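Local structure of intron-associated endonuclease 1 (Enterobacteria phage T4, 1LN0) at residues Gly4-Lys9 / Lys22-Ala27. The protein is the catalytic domain of a GIY-YIG homing endonuclease, I-TevI, which cleaves DNA and thereby probably starts the homing of its phage intron. The protein carries 1 engineered substitution. Residues are numbered along the deposited sequence; the frame is centred on the assembly and turned at random. Where two conformers were deposited one is given.
Sequences GIYQIK and KDFEKA. Engineered in segment 22-27: Ala27 (natural residue Arg).
Phe24, in the first turn of helix 24-37, reaches down to strand 4-10 and brings its ring up against Gly4 and the CB of Tyr6. Its CG lies beside its own backbone N and anti to the carbonyl carbon (chi1 -67°), which carries the ring toward the strand although the CB itself leaves the helix at a slant to it. The far end of the ring meets bare main chain: Phe24 CZ sits 3.5 Å from Gly4 N. Phe24 CE1 comes within 3.5 Å of Gly4 O. Gly4 CA packs close to the ring as well, and the backbone angles there by themselves call for glycine.

The side chains of Tyr6 and Phe24 point in opposite senses as they pass. Tyr6 CB is 3.7 Å from Phe24 CE1. Tyr6 CD2 comes in at the edge of the Phe24 ring, in its plane, 3.9 Å from Phe24 CD1. With Tyr6 CG wedged between the backbone N and the carbonyl carbon (chi1 65°), the tyrosine ring extends along the helix, where its CE2 loosely meets CB of the engineered Ala27 at 4.4 Å. Trp28 adds an edge-to-face contact to the Tyr6 ring, and Ile60 of strand 56-63 touches Phe24. This buried packing of Phe24 on main chain and tyrosine seats the start of helix 24-37 on the central strand of the three-stranded antiparallel sheet, part of the alpha/beta core of the GIY-YIG catalytic domain.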
ATOM      1  N   GLY B   4      -6.708 -15.513  -2.619  1.00 27.85           N
ATOM      2  CA  GLY B   4      -8.145 -15.496  -2.822  1.00 27.46           C
ATOM      3  C   GLY B   4      -8.834 -14.261  -2.277  1.00 27.00           C
ATOM      4  O   GLY B   4      -8.192 -13.240  -2.031  1.00 26.49           O
ATOM      5  N   ILE B   5     -10.146 -14.361  -2.085  1.00 26.23           N
ATOM      6  CA  ILE B   5     -10.946 -13.253  -1.577  1.00 24.72           C
ATOM      7  C   ILE B   5     -11.206 -13.386  -0.081  1.00 23.90           C
ATOM      8  O   ILE B   5     -11.460 -14.478   0.430  1.00 23.23           O
ATOM      9  CB  ILE B   5     -12.302 -13.155  -2.332  1.00 25.19           C
ATOM     10  CG1 ILE B   5     -12.085 -12.594  -3.743  1.00 27.87           C
ATOM     11  CG2 ILE B   5     -13.257 -12.237  -1.591  1.00 23.17           C
ATOM     12  CD1 ILE B   5     -11.187 -13.417  -4.626  1.00 29.49           C
ATOM     13  N   TYR B   6     -11.152 -12.260   0.618  1.00 20.67           N
ATOM     14  CA  TYR B   6     -11.362 -12.261   2.056  1.00 19.57           C
ATOM     15  C   TYR B   6     -12.281 -11.117   2.469  1.00 19.41           C
ATOM     16  O   TYR B   6     -12.688 -10.297   1.646  1.00 18.25           O
ATOM     17  CB  TYR B   6     -10.012 -12.120   2.770  1.00 19.32           C
ATOM     18  CG  TYR B   6      -9.346 -10.786   2.516  1.00 18.28           C
ATOM     19  CD1 TYR B   6      -9.744  -9.641   3.209  1.00 19.68           C
ATOM     20  CD2 TYR B   6      -8.369 -10.652   1.530  1.00 20.48           C
ATOM     21  CE1 TYR B   6      -9.187  -8.392   2.922  1.00 20.25           C
ATOM     22  CE2 TYR B   6      -7.809  -9.409   1.232  1.00 20.85           C
ATOM     23  CZ  TYR B   6      -8.223  -8.283   1.929  1.00 21.02           C
ATOM     24  OH  TYR B   6      -7.693  -7.048   1.615  1.00 22.24           O
ATOM     25  N   GLN B   7     -12.599 -11.068   3.755  1.00 19.38           N
ATOM     26  CA  GLN B   7     -13.447 -10.017   4.281  1.00 19.53           C
ATOM     27  C   GLN B   7     -12.916  -9.593   5.639  1.00 20.41           C
ATOM     28  O   GLN B   7     -12.367 -10.411   6.385  1.00 19.82           O
ATOM     29  CB  GLN B   7     -14.891 -10.505   4.455  1.00 20.94           C
ATOM     30  CG  GLN B   7     -15.099 -11.441   5.651  1.00 22.41           C
ATOM     31  CD  GLN B   7     -16.567 -11.765   5.913  1.00 23.66           C
ATOM     32  OE1 GLN B   7     -16.926 -12.278   6.975  1.00 25.95           O
ATOM     33  NE2 GLN B   7     -17.416 -11.475   4.944  1.00 23.57           N
ATOM     34  N   ILE B   8     -13.063  -8.307   5.935  1.00 17.52           N
ATOM     35  CA  ILE B   8     -12.681  -7.741   7.220  1.00 16.07           C
ATOM     36  C   ILE B   8     -14.048  -7.310   7.716  1.00 14.12           C
ATOM     37  O   ILE B   8     -14.675  -6.422   7.145  1.00 12.82           O
ATOM     38  CB  ILE B   8     -11.761  -6.514   7.073  1.00 15.70           C
ATOM     39  CG1 ILE B   8     -10.473  -6.913   6.345  1.00 15.43           C
ATOM     40  CG2 ILE B   8     -11.438  -5.949   8.446  1.00 11.94           C
ATOM     41  CD1 ILE B   8      -9.513  -5.756   6.110  1.00 16.87           C
ATOM     42  N   LYS B   9     -14.517  -7.961   8.768  1.00 15.91           N
ATOM     43  CA  LYS B   9     -15.846  -7.694   9.290  1.00 15.36           C
ATOM     44  C   LYS B   9     -15.906  -6.995  10.630  1.00 14.85           C
ATOM     45  O   LYS B   9     -15.178  -7.346  11.555  1.00 15.25           O
ATOM     46  CB  LYS B   9     -16.618  -9.015   9.387  1.00 17.34           C
ATOM     47  CG  LYS B   9     -17.967  -8.903  10.078  1.00 22.90           C
ATOM     48  CD  LYS B   9     -18.511 -10.275  10.450  1.00 27.23           C
ATOM     49  CE  LYS B   9     -19.761 -10.149  11.307  1.00 30.89           C
ATOM     50  NZ  LYS B   9     -20.218 -11.467  11.829  1.00 35.95           N
ATOM     51  N   LYS B  22      -2.702 -12.132  -2.445  1.00 30.66           N
ATOM     52  CA  LYS B  22      -1.874 -13.262  -2.850  1.00 32.47           C
ATOM     53  C   LYS B  22      -1.563 -14.066  -1.595  1.00 32.44           C
ATOM     54  O   LYS B  22      -1.389 -15.282  -1.652  1.00 33.70           O
ATOM     55  CB  LYS B  22      -0.575 -12.780  -3.501  1.00 34.13           C
ATOM     56  CG  LYS B  22      -0.789 -11.862  -4.699  1.00 38.18           C
ATOM     57  CD  LYS B  22       0.366 -11.939  -5.698  1.00 42.23           C
ATOM     58  CE  LYS B  22       1.697 -11.522  -5.085  1.00 45.08           C
ATOM     59  NZ  LYS B  22       2.829 -11.726  -6.044  1.00 48.65           N
ATOM     60  N   ASP B  23      -1.501 -13.368  -0.462  1.00 32.16           N
ATOM     61  CA  ASP B  23      -1.237 -13.983   0.839  1.00 32.16           C
ATOM     62  C   ASP B  23      -2.110 -13.307   1.903  1.00 30.67           C
ATOM     63  O   ASP B  23      -1.855 -12.167   2.298  1.00 28.82           O
ATOM     64  CB  ASP B  23       0.242 -13.842   1.211  1.00 34.44           C
ATOM     65  CG  ASP B  23       0.578 -14.511   2.535  1.00 37.20           C
ATOM     66  OD1 ASP B  23       1.774 -14.574   2.882  1.00 41.46           O
ATOM     67  OD2 ASP B  23      -0.351 -14.971   3.231  1.00 38.47           O
ATOM     68  N   PHE B  24      -3.132 -14.023   2.359  1.00 30.10           N
ATOM     69  CA  PHE B  24      -4.071 -13.515   3.356  1.00 29.57           C
ATOM     70  C   PHE B  24      -3.421 -12.875   4.581  1.00 30.81           C
ATOM     71  O   PHE B  24      -3.668 -11.705   4.875  1.00 28.48           O
ATOM     72  CB  PHE B  24      -5.022 -14.634   3.792  1.00 27.98           C
ATOM     73  CG  PHE B  24      -5.960 -15.094   2.705  1.00 27.32           C
ATOM     74  CD1 PHE B  24      -6.891 -14.215   2.153  1.00 26.30           C
ATOM     75  CD2 PHE B  24      -5.911 -16.400   2.229  1.00 27.58           C
ATOM     76  CE1 PHE B  24      -7.762 -14.629   1.145  1.00 25.66           C
ATOM     77  CE2 PHE B  24      -6.778 -16.825   1.221  1.00 25.63           C
ATOM     78  CZ  PHE B  24      -7.705 -15.937   0.678  1.00 25.47           C
ATOM     79  N   GLU B  25      -2.594 -13.637   5.293  1.00 32.02           N
ATOM     80  CA  GLU B  25      -1.925 -13.120   6.484  1.00 32.79           C
ATOM     81  C   GLU B  25      -1.151 -11.835   6.219  1.00 30.55           C
ATOM     82  O   GLU B  25      -1.256 -10.877   6.981  1.00 28.86           O
ATOM     83  CB  GLU B  25      -0.970 -14.166   7.066  1.00 36.87           C
ATOM     84  CG  GLU B  25      -1.666 -15.412   7.593  0.50 37.63           C
ATOM     85  CD  GLU B  25      -2.586 -15.121   8.763  0.50 39.15           C
ATOM     86  OE1 GLU B  25      -3.232 -16.066   9.261  0.50 40.18           O
ATOM     87  OE2 GLU B  25      -2.663 -13.948   9.187  0.50 39.44           O
ATOM     88  N   LYS B  26      -0.365 -11.818   5.148  1.00 29.25           N
ATOM     89  CA  LYS B  26       0.419 -10.636   4.816  1.00 29.18           C
ATOM     90  C   LYS B  26      -0.484  -9.468   4.448  1.00 27.63           C
ATOM     91  O   LYS B  26      -0.175  -8.314   4.743  1.00 26.54           O
ATOM     92  CB  LYS B  26       1.377 -10.932   3.659  1.00 30.57           C
ATOM     93  CG  LYS B  26       2.516 -11.867   4.022  1.00 33.86           C
ATOM     94  CD  LYS B  26       3.493 -11.996   2.864  1.00 36.73           C
ATOM     95  CE  LYS B  26       4.710 -12.820   3.240  1.00 39.43           C
ATOM     96  NZ  LYS B  26       5.718 -12.803   2.139  1.00 42.31           N
ATOM     97  N   ALA B  27      -1.601  -9.772   3.796  1.00 25.46           N
ATOM     98  CA  ALA B  27      -2.546  -8.740   3.398  1.00 24.20           C
ATOM     99  C   ALA B  27      -3.203  -8.135   4.635  1.00 22.20           C
ATOM    100  O   ALA B  27      -3.274  -6.910   4.779  1.00 21.85           O
ATOM    101  CB  ALA B  27      -3.610  -9.330   2.469  1.00 21.65           C
TER